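Local structure of exported protein (Bacteroides fragilis, 4I17) at residues T111-Y116 with D145-K150; K152-Y157 with P211-I216. The protein is of unknown function but is built as an all-helical array of TPR repeats, a fold that commonly serves as a scaffold for protein-protein binding. One frame throughout, in Å; residues are numbered along the deposited sequence.

How the contacts relate
The two contacts follow one another along the chain and share helix 149-174, with centres about 15 Å apart. Contact 1 ties the loop that leads into this helix back to the start of helix 110-129; contact 2 packs its first turns against the loop before the last helix, 214-224, and the start of that helix. They touch directly at K152, whose NZ lies 2.8 Å from V146 O in a hydrogen bond, so a residue from the helical segment of contact 2 bonds to the loop of contact 1. A sulfate, chain B, probably from the crystallisation liquor, bridges them as well, taking hydrogen bonds from K150 NZ of contact 1 and N212 ND2 of contact 2.

Contact 1 of 2, residues T111-Y116 with D145-K150; sequences TIEKLY and DVTSKK. With SO4 (sulfate ion), chain D; SO4 (sulfate ion), chain B.
The first turns of helix 110-129 face the loop between helices 133-143 and 149-174, and the backbones come closest at E113 and V146, whose CA atoms are 5.9 Å apart. E113 reaches across with its chain extended beyond CG, and its carboxylate takes three hydrogen bonds from the loop. T147 holds OE2 twice: its OG1 donates at 2.6 Å to E113 OE2 on the syn side, while T147 N comes in from above the carboxylate plane, 2.9 Å from E113 OE2. The other oxygen, E113 OE1, accepts from S148 N at 3.1 Å, again on the syn side, with the bond bent to 143°. With donors on both oxygens, the carboxylate is fixed in its rotation. In this TPR array the carboxylate ties helix 110-129 to the loop that leads into helix 149-174, where S148 is the N-cap and its OG accepts from W151 N. S148 OG also donates to O1 of the chain D sulfate, 2.9 Å away, and K149 N binds O2 of that ion. Further along, with chi1 at -179° the Y116 ring swings away from its own backbone N and lies beside the loop: Y116 CD2 lies 3.8 Å from V146 CG1, and Y116 OH sits 3.0 Å from D145 OD2, which approaches at the ring edge. The Y116 ring also packs edge-to-face with Y120.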
ATOM      1  N   THR A 111       0.822   4.538 -10.097  1.00 36.56           N
ATOM      2  CA  THR A 111      -0.157   4.917  -9.073  1.00 35.85           C
ATOM      3  C   THR A 111      -0.527   3.702  -8.164  1.00 37.46           C
ATOM      4  O   THR A 111      -0.520   3.881  -6.950  1.00 36.20           O
ATOM      5  CB  THR A 111      -1.363   5.648  -9.685  1.00 43.56           C
ATOM      6  OG1 THR A 111      -0.855   6.788 -10.407  1.00 42.15           O
ATOM      7  CG2 THR A 111      -2.319   6.166  -8.626  1.00 39.84           C
ATOM      8  N   ILE A 112      -0.776   2.489  -8.719  1.00 32.52           N
ATOM      9  CA  ILE A 112      -1.092   1.311  -7.880  1.00 30.27           C
ATOM     10  C   ILE A 112       0.111   0.978  -6.971  1.00 31.85           C
ATOM     11  O   ILE A 112      -0.089   0.722  -5.775  1.00 28.69           O
ATOM     12  CB  ILE A 112      -1.544   0.071  -8.682  1.00 33.78           C
ATOM     13  CG1 ILE A 112      -2.842   0.349  -9.454  1.00 33.49           C
ATOM     14  CG2 ILE A 112      -1.756  -1.147  -7.742  1.00 35.92           C
ATOM     15  CD1 ILE A 112      -3.200  -0.744 -10.415  1.00 43.11           C
ATOM     16  N   GLU A 113       1.354   0.997  -7.516  1.00 28.14           N
ATOM     17  CA  GLU A 113       2.527   0.711  -6.674  1.00 28.56           C
ATOM     18  C   GLU A 113       2.646   1.723  -5.557  1.00 29.95           C
ATOM     19  O   GLU A 113       2.970   1.306  -4.448  1.00 27.88           O
ATOM     20  CB  GLU A 113       3.844   0.655  -7.457  1.00 31.05           C
ATOM     21  CG  GLU A 113       4.020  -0.605  -8.283  1.00 41.44           C
ATOM     22  CD  GLU A 113       5.438  -0.920  -8.731  1.00 60.96           C
ATOM     23  OE1 GLU A 113       6.356  -0.089  -8.519  1.00 43.86           O
ATOM     24  OE2 GLU A 113       5.634  -2.030  -9.276  1.00 54.46           O
ATOM     25  N   LYS A 114       2.369   3.031  -5.824  1.00 26.50           N
ATOM     26  CA  LYS A 114       2.463   4.053  -4.780  0.50 25.73           C
ATOM     27  C   LYS A 114       1.472   3.755  -3.668  1.00 28.56           C
ATOM     28  O   LYS A 114       1.870   3.737  -2.525  1.00 28.65           O
ATOM     29  CB  LYS A 114       2.242   5.475  -5.320  0.50 27.23           C
ATOM     30  CG  LYS A 114       3.415   6.032  -6.120  0.50 24.10           C
ATOM     31  CD  LYS A 114       3.066   7.403  -6.710  0.50 33.55           C
ATOM     32  CE  LYS A 114       4.223   8.051  -7.438  0.50 33.64           C
ATOM     33  NZ  LYS A 114       4.554   7.358  -8.712  0.50 28.57           N
ATOM     34  N   LEU A 115       0.192   3.477  -4.002  1.00 22.33           N
ATOM     35  CA  LEU A 115      -0.821   3.188  -2.976  1.00 22.00           C
ATOM     36  C   LEU A 115      -0.494   1.935  -2.152  1.00 22.66           C
ATOM     37  O   LEU A 115      -0.668   1.930  -0.923  1.00 22.17           O
ATOM     38  CB  LEU A 115      -2.189   3.035  -3.634  1.00 21.35           C
ATOM     39  CG  LEU A 115      -2.655   4.282  -4.388  1.00 27.50           C
ATOM     40  CD1 LEU A 115      -3.844   3.961  -5.302  1.00 27.93           C
ATOM     41  CD2 LEU A 115      -2.961   5.421  -3.427  1.00 32.56           C
ATOM     42  N   TYR A 116      -0.039   0.889  -2.826  1.00 19.61           N
ATOM     43  CA  TYR A 116       0.333  -0.374  -2.187  1.00 20.17           C
ATOM     44  C   TYR A 116       1.477  -0.143  -1.195  1.00 23.71           C
ATOM     45  O   TYR A 116       1.423  -0.558  -0.037  1.00 20.53           O
ATOM     46  CB  TYR A 116       0.777  -1.366  -3.279  1.00 20.74           C
ATOM     47  CG  TYR A 116       1.168  -2.733  -2.769  1.00 21.52           C
ATOM     48  CD1 TYR A 116       0.225  -3.751  -2.649  1.00 23.51           C
ATOM     49  CD2 TYR A 116       2.490  -3.020  -2.420  1.00 24.16           C
ATOM     50  CE1 TYR A 116       0.589  -5.020  -2.199  1.00 23.98           C
ATOM     51  CE2 TYR A 116       2.850  -4.271  -1.916  1.00 23.98           C
ATOM     52  CZ  TYR A 116       1.902  -5.277  -1.849  1.00 32.95           C
ATOM     53  OH  TYR A 116       2.251  -6.520  -1.392  1.00 40.17           O
ATOM     54  N   ASP A 145       7.817  -5.452  -2.207  1.00 36.04           N
ATOM     55  CA  ASP A 145       7.216  -6.220  -3.332  1.00 37.29           C
ATOM     56  C   ASP A 145       6.953  -5.375  -4.589  1.00 42.58           C
ATOM     57  O   ASP A 145       6.578  -5.920  -5.628  1.00 45.26           O
ATOM     58  CB  ASP A 145       5.878  -6.878  -2.933  1.00 40.35           C
ATOM     59  CG  ASP A 145       5.896  -7.829  -1.748  1.00 52.02           C
ATOM     60  OD1 ASP A 145       6.992  -8.339  -1.405  1.00 51.45           O
ATOM     61  OD2 ASP A 145       4.804  -8.084  -1.175  1.00 57.12           O
ATOM     62  N   VAL A 146       7.093  -4.059  -4.492  1.00 36.68           N
ATOM     63  CA  VAL A 146       6.909  -3.159  -5.629  1.00 35.70           C
ATOM     64  C   VAL A 146       8.136  -3.303  -6.551  1.00 36.22           C
ATOM     65  O   VAL A 146       9.214  -3.682  -6.082  1.00 36.31           O
ATOM     66  CB  VAL A 146       6.662  -1.691  -5.193  1.00 39.50           C
ATOM     67  CG1 VAL A 146       5.335  -1.543  -4.433  1.00 40.32           C
ATOM     68  CG2 VAL A 146       7.820  -1.147  -4.372  1.00 38.13           C
ATOM     69  N   THR A 147       7.975  -3.010  -7.838  1.00 30.68           N
ATOM     70  CA  THR A 147       9.078  -3.136  -8.793  1.00 30.52           C
ATOM     71  C   THR A 147       9.951  -1.889  -8.788  1.00 32.98           C
ATOM     72  O   THR A 147      11.108  -1.966  -9.181  1.00 34.55           O
ATOM     73  CB  THR A 147       8.553  -3.419 -10.222  1.00 38.30           C
ATOM     74  OG1 THR A 147       7.845  -2.281 -10.693  1.00 40.89           O
ATOM     75  CG2 THR A 147       7.670  -4.639 -10.290  1.00 39.48           C
ATOM     76  N   SER A 148       9.405  -0.756  -8.339  1.00 26.64           N
ATOM     77  CA  SER A 148      10.093   0.531  -8.275  1.00 26.03           C
ATOM     78  C   SER A 148      11.304   0.444  -7.349  1.00 27.51           C
ATOM     79  O   SER A 148      11.130   0.094  -6.178  1.00 24.64           O
ATOM     80  CB  SER A 148       9.134   1.590  -7.747  1.00 28.27           C
ATOM     81  OG  SER A 148       9.833   2.762  -7.367  1.00 35.85           O
ATOM     82  N   LYS A 149      12.519   0.761  -7.866  1.00 23.38           N
ATOM     83  CA  LYS A 149      13.745   0.765  -7.039  1.00 22.81           C
ATOM     84  C   LYS A 149      13.667   1.850  -5.944  1.00 24.35           C
ATOM     85  O   LYS A 149      14.172   1.653  -4.844  1.00 21.71           O
ATOM     86  CB  LYS A 149      14.968   1.037  -7.928  1.00 25.20           C
ATOM     87  CG  LYS A 149      15.370  -0.131  -8.822  1.00 43.30           C
ATOM     88  CD  LYS A 149      16.612   0.196  -9.691  1.00 54.95           C
ATOM     89  CE  LYS A 149      17.890   0.402  -8.900  1.00 71.83           C
ATOM     90  NZ  LYS A 149      18.999   0.916  -9.747  1.00 85.53           N
ATOM     91  N   LYS A 150      13.034   2.994  -6.245  1.00 23.48           N
ATOM     92  CA  LYS A 150      12.894   4.099  -5.286  0.50 23.43           C
ATOM     93  C   LYS A 150      12.051   3.687  -4.087  1.00 25.99           C
ATOM     94  O   LYS A 150      12.438   3.927  -2.938  1.00 25.02           O
ATOM     95  CB  LYS A 150      12.285   5.348  -5.961  0.50 27.07           C
ATOM     96  CG  LYS A 150      13.114   5.933  -7.116  0.50 40.01           C
ATOM     97  CD  LYS A 150      14.498   6.428  -6.708  0.50 45.24           C
ATOM     98  CE  LYS A 150      15.427   6.610  -7.885  0.50 55.40           C
ATOM     99  NZ  LYS A 150      16.816   6.916  -7.440  0.50 63.73           N
TER
HETATM  100  S   SO4 D 303      12.453   3.622 -10.321  1.00 65.84           S
HETATM  101  O1  SO4 D 303      11.258   3.984  -9.556  1.00 64.02           O
HETATM  102  O2  SO4 D 303      12.640   2.156 -10.389  1.00 63.23           O
HETATM  103  O3  SO4 D 303      12.308   4.157 -11.678  1.00 67.65           O
HETATM  104  O4  SO4 D 303      13.633   4.218  -9.706  1.00 67.14           O
HETATM  105  S   SO4 B 301      15.245  10.077  -4.957  1.00 68.44           S
HETATM  106  O1  SO4 B 301      14.503   9.397  -3.907  1.00 68.50           O
HETATM  107  O2  SO4 B 301      14.318  10.513  -5.999  1.00 70.94           O
HETATM  108  O3  SO4 B 301      15.944  11.241  -4.420  1.00 66.74           O
HETATM  109  O4  SO4 B 301      16.214   9.140  -5.514  1.00 68.95           O

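Contact 2 of 2, residues K152-Y157 with P211-I216. With SO4 (sulfate ion), chain B.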
ATOM      1  N   LYS A 152      11.344   0.621  -3.211  1.00 19.33           N
ATOM      2  CA  LYS A 152      12.028  -0.481  -2.527  1.00 18.12           C
ATOM      3  C   LYS A 152      13.057   0.099  -1.576  1.00 20.21           C
ATOM      4  O   LYS A 152      13.228  -0.401  -0.461  1.00 18.80           O
ATOM      5  CB  LYS A 152      12.738  -1.382  -3.540  1.00 21.62           C
ATOM      6  CG  LYS A 152      11.887  -2.459  -4.187  1.00 25.85           C
ATOM      7  CD  LYS A 152      12.864  -3.471  -4.828  1.00 35.91           C
ATOM      8  CE  LYS A 152      12.284  -4.297  -5.943  1.00 42.87           C
ATOM      9  NZ  LYS A 152      11.361  -5.349  -5.425  1.00 44.74           N
ATOM     10  N   THR A 153      13.782   1.129  -2.034  1.00 17.09           N
ATOM     11  CA  THR A 153      14.818   1.763  -1.212  1.00 17.23           C
ATOM     12  C   THR A 153      14.224   2.275   0.090  1.00 21.35           C
ATOM     13  O   THR A 153      14.826   2.080   1.120  1.00 19.52           O
ATOM     14  CB  THR A 153      15.466   2.923  -1.959  1.00 22.96           C
ATOM     15  OG1 THR A 153      16.107   2.413  -3.118  1.00 24.91           O
ATOM     16  CG2 THR A 153      16.467   3.695  -1.100  1.00 20.34           C
ATOM     17  N   ASP A 154      13.077   2.974   0.064  1.00 20.74           N
ATOM     18  CA  ASP A 154      12.634   3.471   1.381  1.00 22.01           C
ATOM     19  C   ASP A 154      11.991   2.366   2.288  1.00 21.39           C
ATOM     20  O   ASP A 154      12.041   2.500   3.511  1.00 17.13           O
ATOM     21  CB  ASP A 154      11.765   4.688   1.205  1.00 26.75           C
ATOM     22  CG  ASP A 154      12.674   5.846   0.746  1.00 39.75           C
ATOM     23  OD1 ASP A 154      13.323   6.479   1.620  1.00 38.56           O
ATOM     24  OD2 ASP A 154      12.826   6.038  -0.489  1.00 38.44           O
ATOM     25  N   ALA A 155      11.545   1.228   1.719  1.00 18.74           N
ATOM     26  CA  ALA A 155      11.099   0.113   2.574  1.00 17.52           C
ATOM     27  C   ALA A 155      12.354  -0.519   3.229  1.00 18.58           C
ATOM     28  O   ALA A 155      12.329  -0.857   4.418  1.00 16.79           O
ATOM     29  CB  ALA A 155      10.342  -0.911   1.745  1.00 19.49           C
ATOM     30  N   LEU A 156      13.457  -0.659   2.462  1.00 14.12           N
ATOM     31  CA  LEU A 156      14.729  -1.220   2.993  1.00 13.62           C
ATOM     32  C   LEU A 156      15.357  -0.286   3.992  1.00 17.68           C
ATOM     33  O   LEU A 156      15.880  -0.739   5.011  1.00 16.17           O
ATOM     34  CB  LEU A 156      15.701  -1.502   1.838  1.00 13.39           C
ATOM     35  CG  LEU A 156      15.265  -2.633   0.937  1.00 17.30           C
ATOM     36  CD1 LEU A 156      16.050  -2.619  -0.348  1.00 17.94           C
ATOM     37  CD2 LEU A 156      15.393  -3.996   1.615  1.00 18.03           C
ATOM     38  N   TYR A 157      15.308   1.035   3.723  1.00 15.52           N
ATOM     39  CA  TYR A 157      15.844   2.010   4.673  1.00 15.01           C
ATOM     40  C   TYR A 157      15.028   1.963   6.001  1.00 16.34           C
ATOM     41  O   TYR A 157      15.622   1.992   7.098  1.00 16.69           O
ATOM     42  CB  TYR A 157      15.750   3.381   3.988  1.00 15.85           C
ATOM     43  CG  TYR A 157      16.350   4.600   4.658  1.00 18.49           C
ATOM     44  CD1 TYR A 157      17.208   4.478   5.756  1.00 19.50           C
ATOM     45  CD2 TYR A 157      16.118   5.876   4.152  1.00 21.72           C
ATOM     46  CE1 TYR A 157      17.757   5.611   6.368  1.00 20.21           C
ATOM     47  CE2 TYR A 157      16.658   7.003   4.754  1.00 23.02           C
ATOM     48  CZ  TYR A 157      17.495   6.863   5.846  1.00 26.05           C
ATOM     49  OH  TYR A 157      18.040   7.996   6.369  1.00 25.48           O
ATOM     50  N   PRO A 211      22.271   4.860  -4.793  1.00 20.10           N
ATOM     51  CA  PRO A 211      23.569   5.397  -4.329  1.00 20.68           C
ATOM     52  C   PRO A 211      23.545   6.915  -4.107  1.00 24.39           C
ATOM     53  O   PRO A 211      24.381   7.416  -3.378  1.00 26.07           O
ATOM     54  CB  PRO A 211      24.561   4.998  -5.432  1.00 23.42           C
ATOM     55  CG  PRO A 211      23.835   4.153  -6.376  1.00 27.13           C
ATOM     56  CD  PRO A 211      22.374   4.224  -6.124  1.00 21.81           C
ATOM     57  N   ASN A 212      22.552   7.635  -4.659  1.00 20.91           N
ATOM     58  CA  ASN A 212      22.448   9.098  -4.456  1.00 21.81           C
ATOM     59  C   ASN A 212      21.924   9.463  -3.068  1.00 24.89           C
ATOM     60  O   ASN A 212      21.974  10.631  -2.687  1.00 27.13           O
ATOM     61  CB  ASN A 212      21.489   9.692  -5.492  1.00 22.28           C
ATOM     62  CG  ASN A 212      20.133   9.040  -5.415  1.00 39.89           C
ATOM     63  OD1 ASN A 212      19.977   7.823  -5.641  1.00 36.65           O
ATOM     64  ND2 ASN A 212      19.137   9.810  -5.045  1.00 39.30           N
ATOM     65  N   ARG A 213      21.364   8.489  -2.330  1.00 19.62           N
ATOM     66  CA  ARG A 213      20.772   8.757  -1.006  1.00 18.28           C
ATOM     67  C   ARG A 213      21.877   8.668   0.040  1.00 21.84           C
ATOM     68  O   ARG A 213      22.045   7.644   0.698  1.00 21.07           O
ATOM     69  CB  ARG A 213      19.636   7.763  -0.731  1.00 18.89           C
ATOM     70  CG  ARG A 213      18.439   7.851  -1.682  1.00 23.76           C
ATOM     71  CD  ARG A 213      17.498   9.015  -1.395  1.00 24.11           C
ATOM     72  NE  ARG A 213      16.864   8.942  -0.070  1.00 24.16           N
ATOM     73  CZ  ARG A 213      15.842   8.147   0.226  1.00 32.17           C
ATOM     74  NH1 ARG A 213      15.350   7.316  -0.686  1.00 24.61           N
ATOM     75  NH2 ARG A 213      15.312   8.166   1.440  1.00 21.72           N
ATOM     76  N   THR A 214      22.693   9.727   0.141  1.00 19.24           N
ATOM     77  CA  THR A 214      23.890   9.707   1.001  1.00 18.81           C
ATOM     78  C   THR A 214      23.599   9.486   2.476  1.00 22.00           C
ATOM     79  O   THR A 214      24.446   8.907   3.173  1.00 19.71           O
ATOM     80  CB  THR A 214      24.705  10.978   0.808  1.00 27.16           C
ATOM     81  OG1 THR A 214      23.860  12.097   1.034  1.00 25.75           O
ATOM     82  CG2 THR A 214      25.335  11.058  -0.591  1.00 26.68           C
ATOM     83  N   GLU A 215      22.398   9.854   2.948  1.00 17.96           N
ATOM     84  CA  GLU A 215      22.079   9.631   4.363  1.00 19.34           C
ATOM     85  C   GLU A 215      21.943   8.143   4.673  1.00 21.32           C
ATOM     86  O   GLU A 215      22.225   7.742   5.783  1.00 19.80           O
ATOM     87  CB  GLU A 215      20.784  10.363   4.757  1.00 21.96           C
ATOM     88  CG  GLU A 215      20.998  11.864   4.907  1.00 36.09           C
ATOM     89  CD  GLU A 215      19.778  12.765   4.890  1.00 57.84           C
ATOM     90  OE1 GLU A 215      18.720  12.366   5.433  1.00 51.80           O
ATOM     91  OE2 GLU A 215      19.909  13.914   4.407  1.00 42.88           O
ATOM     92  N   ILE A 216      21.535   7.315   3.688  1.00 18.95           N
ATOM     93  CA  ILE A 216      21.425   5.875   3.932  1.00 17.78           C
ATOM     94  C   ILE A 216      22.818   5.289   4.135  1.00 19.77           C
ATOM     95  O   ILE A 216      23.011   4.493   5.040  1.00 19.30           O
ATOM     96  CB  ILE A 216      20.680   5.141   2.798  1.00 20.17           C
ATOM     97  CG1 ILE A 216      19.330   5.817   2.494  1.00 20.27           C
ATOM     98  CG2 ILE A 216      20.490   3.669   3.186  1.00 19.23           C
ATOM     99  CD1 ILE A 216      18.492   5.126   1.385  1.00 20.20           C
TER
HETATM  100  S   SO4 B 301      15.245  10.077  -4.957  1.00 68.44           S
HETATM  101  O1  SO4 B 301      14.503   9.397  -3.907  1.00 68.50           O
HETATM  102  O2  SO4 B 301      14.318  10.513  -5.999  1.00 70.94           O
HETATM  103  O3  SO4 B 301      15.944  11.241  -4.420  1.00 66.74           O
HETATM  104  O4  SO4 B 301      16.214   9.140  -5.514  1.00 68.95           O
HETATM  105  O   HOH W   1      17.324  10.179   4.940  1.00 31.84           O
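At the C-terminal end of the helical array, helix 149-174 packs against the start of the last helix, 214-224, and R213, the N-cap residue of that helix, reaches back to D154. The guanidinium meets the carboxylate end-on in a two-pronged salt bridge: R213 NH2 donates to the syn lone pair of D154 OD1 at 2.6 Å, and R213 NH1 to D154 OD2 at 2.8 Å. Both bonds are fairly straight, and the two planes are only 21° apart. Bends at chi2 and chi3 fold the arginine chain round to this position from a backbone that forms an inverse gamma turn centred on R213. I216 CD1 lies over one face of the R213 guanidinium, and apolar packing continues from there. I216 CG1 sits over one face of the Y157 ring as a CH-pi contact, 3.7 Å from its centroid, while I216 CD1 touches T153 CG2 at 3.5 Å. R213 NH2 lies at the edge of the same ring, 3.6 Å from Y157 CD2. T153 turns its hydroxyl elsewhere, bonding K149 O and S210 OG. A water bridges Y157 OH and E215 OE1, its oxygen 2.6 Å from E215 OE1, to which it donates.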